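Local coordinates for protein GH127 beta-L-arabinofuranoside (Geobacillus stearothermophilus, PDB 4QK0) that probably releases terminal beta-L-arabinofuranose units from arabinose-containing sugars by hydrolysis, as a family 127 glycoside hydrolase, at residues A[72-77]-A[137-142]; A[144-149]-A[191-196]. One frame throughout, in Å; residues are numbered along the deposited sequence.

Contact 1. Residues A[72-77]-A[137-142]; sequences MVFQDS and DNHELY
F74 O is gripped twice by S77: OG of S77 reaches F74 O at 2.6 Å, nearly in line with the carbonyl, and the backbone N of S77 donates to the same oxygen. The hydroxyl is turned back to it because OG stands between the backbone N and the carbonyl carbon (chi1 66°). That pose sets S77 OG at the edge of the Y142 ring, close to its plane and 3.7 Å from Y142 CE1; Y142 OH is hydrogen-bonded to K81 NZ. Next to it the rings of F74 and H139 meet. The side chains run side by side, pointing the same way, with F74 CD2 3.8 Å above the centre of the imidazole and the ring planes 45° apart. ND1 of H139 donates a hydrogen bond to D137 O at 2.7 Å; the oxygen lies in the ring plane, though ND1 stands well above the carbonyl plane, and the bond probably limits rotation of the ring. Replacing H139 by an alanine removes the donor to D137 O and would probably open a gap beside the F74 ring. V73 CG2 packs on N138 CB at 3.7 Å, the side chains crossing at about a right angle, while N138 ND2 is hydrogen-bonded to Y123 OH. A water sits between the backbones, 2.8 Å from V73 O and 2.7 Å from N138 O. H139 is the N-cap of helix 140-158, and residues 72-77 lead into helix 76-92: two helix-entry loops laid together, as at helix ends of the alpha/alpha barrel expected for the six-hairpin clan.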
loop_
_atom_site.group_PDB
_atom_site.type_symbol
_atom_site.label_atom_id
_atom_site.label_comp_id
_atom_site.label_asym_id
_atom_site.label_seq_id
_atom_site.Cartn_x
_atom_site.Cartn_y
_atom_site.Cartn_z
HETATM N N MSE A 72 -3.057 3.130 28.704
HETATM C CA MSE A 72 -4.195 2.882 27.828
HETATM C C MSE A 72 -5.393 2.417 28.658
HETATM O O MSE A 72 -5.272 1.950 29.794
HETATM C CB MSE A 72 -3.829 1.786 26.823
HETATM C CG MSE A 72 -2.688 2.178 25.858
HETATM SE SE MSE A 72 -3.029 3.911 24.937
HETATM C CE MSE A 72 -3.819 3.249 23.243
ATOM N N VAL A 73 -6.572 2.567 28.082
ATOM C CA VAL A 73 -7.802 2.239 28.764
ATOM C C VAL A 73 -7.883 0.732 29.123
ATOM O O VAL A 73 -8.497 0.360 30.112
ATOM C CB VAL A 73 -8.989 2.825 27.956
ATOM C CG1 VAL A 73 -9.348 1.965 26.755
ATOM C CG2 VAL A 73 -10.154 3.021 28.888
ATOM N N PHE A 74 -7.161 -0.087 28.359
ATOM C CA PHE A 74 -7.072 -1.544 28.540
ATOM C C PHE A 74 -5.771 -2.016 29.204
ATOM O O PHE A 74 -5.369 -3.177 29.090
ATOM C CB PHE A 74 -7.193 -2.231 27.169
ATOM C CG PHE A 74 -6.259 -1.665 26.114
ATOM C CD1 PHE A 74 -4.898 -1.939 26.135
ATOM C CD2 PHE A 74 -6.758 -0.813 25.119
ATOM C CE1 PHE A 74 -4.037 -1.390 25.188
ATOM C CE2 PHE A 74 -5.917 -0.275 24.161
ATOM C CZ PHE A 74 -4.557 -0.566 24.185
ATOM N N GLN A 75 -5.109 -1.113 29.885
ATOM C CA GLN A 75 -3.895 -1.432 30.633
ATOM C C GLN A 75 -4.064 -2.616 31.645
ATOM O O GLN A 75 -3.155 -3.412 31.826
ATOM C CB GLN A 75 -3.471 -0.147 31.385
ATOM C CG GLN A 75 -1.985 -0.049 31.729
ATOM C CD GLN A 75 -1.122 0.495 30.595
ATOM O OE1 GLN A 75 -1.599 0.785 29.482
ATOM N NE2 GLN A 75 0.156 0.646 30.878
ATOM N N ASP A 76 -5.223 -2.695 32.313
ATOM C CA ASP A 76 -5.501 -3.771 33.270
ATOM C C ASP A 76 -5.297 -5.135 32.641
ATOM O O ASP A 76 -4.879 -6.074 33.311
ATOM C CB ASP A 76 -6.939 -3.652 33.808
ATOM C CG ASP A 76 -7.158 -2.419 34.725
ATOM O OD1 ASP A 76 -6.153 -1.708 35.103
ATOM O OD2 ASP A 76 -8.352 -2.121 35.049
ATOM N N SER A 77 -5.591 -5.282 31.342
ATOM C CA SER A 77 -5.453 -6.600 30.700
ATOM C C SER A 77 -4.015 -7.073 30.576
ATOM O O SER A 77 -3.748 -8.284 30.411
ATOM C CB SER A 77 -6.030 -6.573 29.286
ATOM O OG SER A 77 -5.240 -5.703 28.477
ATOM N N ASP A 137 -15.453 1.449 22.880
ATOM C CA ASP A 137 -14.033 1.778 22.885
ATOM C C ASP A 137 -13.266 1.419 24.131
ATOM O O ASP A 137 -12.075 1.163 24.025
ATOM C CB ASP A 137 -13.827 3.305 22.710
ATOM C CG ASP A 137 -14.457 3.844 21.428
ATOM O OD1 ASP A 137 -14.590 3.086 20.438
ATOM O OD2 ASP A 137 -14.824 5.028 21.436
ATOM N N ASN A 138 -13.886 1.443 25.312
ATOM C CA ASN A 138 -13.057 1.400 26.526
ATOM C C ASN A 138 -12.788 0.030 27.189
ATOM O O ASN A 138 -12.200 -0.005 28.268
ATOM C CB ASN A 138 -13.530 2.418 27.502
ATOM C CG ASN A 138 -13.334 3.831 26.994
ATOM O OD1 ASN A 138 -12.734 4.051 25.963
ATOM N ND2 ASN A 138 -13.844 4.777 27.718
ATOM N N HIS A 139 -13.114 -1.078 26.520
ATOM C CA HIS A 139 -12.521 -2.400 26.822
ATOM C C HIS A 139 -12.783 -2.979 28.238
ATOM O O HIS A 139 -12.066 -3.843 28.694
ATOM C CB HIS A 139 -11.015 -2.346 26.614
ATOM C CG HIS A 139 -10.591 -2.292 25.191
ATOM N ND1 HIS A 139 -10.898 -1.229 24.370
ATOM C CD2 HIS A 139 -9.781 -3.106 24.474
ATOM C CE1 HIS A 139 -10.307 -1.402 23.196
ATOM N NE2 HIS A 139 -9.663 -2.556 23.225
ATOM N N GLU A 140 -13.801 -2.476 28.916
ATOM C CA GLU A 140 -14.146 -2.916 30.263
ATOM C C GLU A 140 -14.340 -4.417 30.318
ATOM O O GLU A 140 -13.722 -5.119 31.153
ATOM C CB GLU A 140 -15.399 -2.207 30.762
ATOM C CG GLU A 140 -15.179 -0.796 31.260
ATOM C CD GLU A 140 -16.508 -0.036 31.442
ATOM O OE1 GLU A 140 -16.869 0.301 32.616
ATOM O OE2 GLU A 140 -17.162 0.229 30.400
ATOM N N LEU A 141 -15.199 -4.937 29.428
ATOM C CA LEU A 141 -15.469 -6.383 29.401
ATOM C C LEU A 141 -14.256 -7.166 28.900
ATOM O O LEU A 141 -13.986 -8.279 29.353
ATOM C CB LEU A 141 -16.707 -6.702 28.562
ATOM C CG LEU A 141 -17.959 -6.061 29.090
ATOM C CD1 LEU A 141 -19.116 -6.404 28.185
ATOM C CD2 LEU A 141 -18.278 -6.481 30.527
ATOM N N TYR A 142 -13.542 -6.585 27.947
ATOM C CA TYR A 142 -12.300 -7.164 27.467
ATOM C C TYR A 142 -11.322 -7.362 28.607
ATOM O O TYR A 142 -10.720 -8.447 28.753
ATOM C CB TYR A 142 -11.718 -6.248 26.366
ATOM C CG TYR A 142 -10.332 -6.535 25.886
ATOM C CD1 TYR A 142 -9.247 -5.993 26.521
ATOM C CD2 TYR A 142 -10.104 -7.311 24.763
ATOM C CE1 TYR A 142 -7.952 -6.250 26.072
ATOM C CE2 TYR A 142 -8.831 -7.561 24.306
ATOM C CZ TYR A 142 -7.760 -7.011 24.969
ATOM O OH TYR A 142 -6.515 -7.252 24.506
HETATM O O HOH W 1 -11.090 -0.501 30.658
#

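Contact 2. Residues A[144-149]-A[191-196]; sequences AGHLIE and HQEIEL
E193 lays its carboxylate flat over the imidazole of H146, the two planes 6° apart, with E193 OE2 3.5 Å above the ring and over its centre. Further back along the same side chain, CG of E193 makes a CH-pi contact with that face. The acid gets there by a bend: CG leaves anti to the backbone N (chi1 156°), and the chain then folds at chi2 (69°), which brings the carboxylate over the imidazole. From the other direction comes E149, extended beyond CG, and its OE1 stops 2.5 Å from E193 OE2, the two carboxylate planes moderately inclined.

Beside the acids the backbones come close: CA of G145 and CA of I194 are 4.2 Å apart. Glycine makes this possible, since a CB at that position would run into CG of E193. I194 fills the adjoining space, its CD1 3.7 Å from G145 CA and 3.8 Å from I148 CD1, while L196 CD1 packs against E149 CD at 3.7 Å.

Outside this shell, E193 is the N-cap of helix 194-205, and its backbone N donates to E195 OE1 at 2.9 Å, a bond that probably helps fix the first turn of the helix. K200, one helix turn on from L196, forms a salt bridge with E149 OE2, and H146 is met edge-to-face by Y142. Everything here is buried. Two carboxylate oxygens so close would be hard to tolerate if both groups were fully charged, so one acid probably keeps a proton, with K200 likely to offset the negative charge that remains.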
loop_
_atom_site.group_PDB
_atom_site.type_symbol
_atom_site.label_atom_id
_atom_site.label_comp_id
_atom_site.label_asym_id
_atom_site.label_seq_id
_atom_site.Cartn_x
_atom_site.Cartn_y
_atom_site.Cartn_z
ATOM N N ALA A 144 -12.046 -7.499 31.816
ATOM C CA ALA A 144 -12.670 -8.472 32.717
ATOM C C ALA A 144 -12.465 -9.877 32.190
ATOM O O ALA A 144 -12.050 -10.771 32.920
ATOM C CB ALA A 144 -14.139 -8.184 32.854
ATOM N N GLY A 145 -12.639 -10.053 30.886
ATOM C CA GLY A 145 -12.407 -11.345 30.259
ATOM C C GLY A 145 -11.002 -11.831 30.436
ATOM O O GLY A 145 -10.773 -12.982 30.823
ATOM N N HIS A 146 -10.019 -10.948 30.215
ATOM C CA HIS A 146 -8.649 -11.385 30.353
ATOM C C HIS A 146 -8.319 -11.773 31.770
ATOM O O HIS A 146 -7.583 -12.714 31.990
ATOM C CB HIS A 146 -7.656 -10.345 29.814
ATOM C CG HIS A 146 -7.335 -10.569 28.377
ATOM N ND1 HIS A 146 -7.752 -9.712 27.380
ATOM C CD2 HIS A 146 -6.800 -11.643 27.747
ATOM C CE1 HIS A 146 -7.441 -10.228 26.205
ATOM N NE2 HIS A 146 -6.844 -11.376 26.401
ATOM N N LEU A 147 -8.835 -11.020 32.709
ATOM C CA LEU A 147 -8.648 -11.334 34.146
ATOM C C LEU A 147 -9.305 -12.695 34.556
ATOM O O LEU A 147 -8.722 -13.484 35.262
ATOM C CB LEU A 147 -9.272 -10.215 34.957
ATOM C CG LEU A 147 -8.549 -9.074 35.658
ATOM C CD1 LEU A 147 -7.041 -9.144 35.682
ATOM C CD2 LEU A 147 -9.097 -7.710 35.286
ATOM N N ILE A 148 -10.532 -12.928 34.065
ATOM C CA ILE A 148 -11.192 -14.246 34.195
ATOM C C ILE A 148 -10.307 -15.361 33.668
ATOM O O ILE A 148 -10.038 -16.341 34.377
ATOM C CB ILE A 148 -12.514 -14.245 33.476
ATOM C CG1 ILE A 148 -13.524 -13.375 34.248
ATOM C CG2 ILE A 148 -13.024 -15.654 33.319
ATOM C CD1 ILE A 148 -14.798 -13.029 33.502
ATOM N N GLU A 149 -9.772 -15.202 32.457
ATOM C CA GLU A 149 -8.921 -16.273 31.921
ATOM C C GLU A 149 -7.770 -16.499 32.836
ATOM O O GLU A 149 -7.343 -17.639 32.999
ATOM C CB GLU A 149 -8.383 -15.970 30.525
ATOM C CG GLU A 149 -9.394 -15.948 29.406
ATOM C CD GLU A 149 -8.708 -15.932 28.018
ATOM O OE1 GLU A 149 -8.599 -14.853 27.383
ATOM O OE2 GLU A 149 -8.306 -17.023 27.556
ATOM N N HIS A 191 -14.515 -4.821 21.836
ATOM C CA HIS A 191 -13.527 -5.845 21.633
ATOM C C HIS A 191 -13.927 -7.130 22.328
ATOM O O HIS A 191 -13.796 -7.259 23.547
ATOM C CB HIS A 191 -12.158 -5.391 22.135
ATOM C CG HIS A 191 -11.022 -6.167 21.568
ATOM N ND1 HIS A 191 -11.033 -7.540 21.460
ATOM C CD2 HIS A 191 -9.815 -5.761 21.078
ATOM C CE1 HIS A 191 -9.888 -7.952 20.930
ATOM N NE2 HIS A 191 -9.145 -6.886 20.671
ATOM N N GLN A 192 -14.298 -8.119 21.508
ATOM C CA GLN A 192 -14.670 -9.391 21.970
ATOM C C GLN A 192 -13.542 -10.035 22.732
ATOM O O GLN A 192 -12.359 -9.793 22.460
ATOM C CB GLN A 192 -15.126 -10.277 20.813
ATOM C CG GLN A 192 -16.199 -9.669 19.949
ATOM C CD GLN A 192 -15.659 -8.858 18.764
ATOM O OE1 GLN A 192 -14.777 -8.029 18.928
ATOM N NE2 GLN A 192 -16.185 -9.120 17.558
ATOM N N GLU A 193 -13.928 -10.835 23.724
ATOM C CA GLU A 193 -13.027 -11.529 24.637
ATOM C C GLU A 193 -13.836 -12.082 25.830
ATOM O O GLU A 193 -13.571 -13.182 26.274
ATOM C CB GLU A 193 -11.864 -10.636 25.162
ATOM C CG GLU A 193 -11.231 -11.049 26.477
ATOM C CD GLU A 193 -10.430 -12.334 26.397
ATOM O OE1 GLU A 193 -10.137 -12.823 25.290
ATOM O OE2 GLU A 193 -10.059 -12.862 27.467
ATOM N N ILE A 194 -14.745 -11.300 26.359
ATOM C CA ILE A 194 -15.531 -11.723 27.542
ATOM C C ILE A 194 -16.304 -13.008 27.235
ATOM O O ILE A 194 -16.421 -13.894 28.096
ATOM C CB ILE A 194 -16.481 -10.609 28.027
ATOM C CG1 ILE A 194 -17.108 -10.946 29.390
ATOM C CG2 ILE A 194 -17.599 -10.347 27.047
ATOM C CD1 ILE A 194 -16.125 -11.084 30.502
ATOM N N GLU A 195 -16.694 -13.172 25.973
ATOM C CA GLU A 195 -17.494 -14.323 25.584
ATOM C C GLU A 195 -16.699 -15.629 25.711
ATOM O O GLU A 195 -17.164 -16.582 26.381
ATOM C CB GLU A 195 -18.072 -14.146 24.209
ATOM C CG GLU A 195 -18.822 -12.850 24.050
ATOM C CD GLU A 195 -17.956 -11.668 23.545
ATOM O OE1 GLU A 195 -16.705 -11.787 23.562
ATOM O OE2 GLU A 195 -18.562 -10.650 23.102
ATOM N N LEU A 196 -15.481 -15.673 25.182
ATOM C CA LEU A 196 -14.680 -16.893 25.356
ATOM C C LEU A 196 -14.209 -17.101 26.816
ATOM O O LEU A 196 -14.038 -18.222 27.278
ATOM C CB LEU A 196 -13.504 -16.934 24.364
ATOM C CG LEU A 196 -12.345 -15.926 24.533
ATOM C CD1 LEU A 196 -11.318 -16.442 25.498
ATOM C CD2 LEU A 196 -11.637 -15.638 23.208
#

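Overall arrangement
Helix 140-158 ties the two together: contact 1 uses its N-cap and first turn, contact 2 the turns that follow, and their centres are 10 Å apart. Along the chain contact 1 closes before contact 2 opens. They touch directly where Y142 CD2 lies 3.4 Å from H191 ND1 and H139 NE2 lies 3.9 Å from H191 CD2, and a run of packed rings passes from F74 through H139 and Y142 to H191. Contact 1 is partly buried, its centre about 20 Å from the centre of the chain; contact 2 is buried, its centre at about 15 Å. Both belong to the GH127 catalytic domain, joining the start of helix 76-92 and helix 194-205 to the same helix.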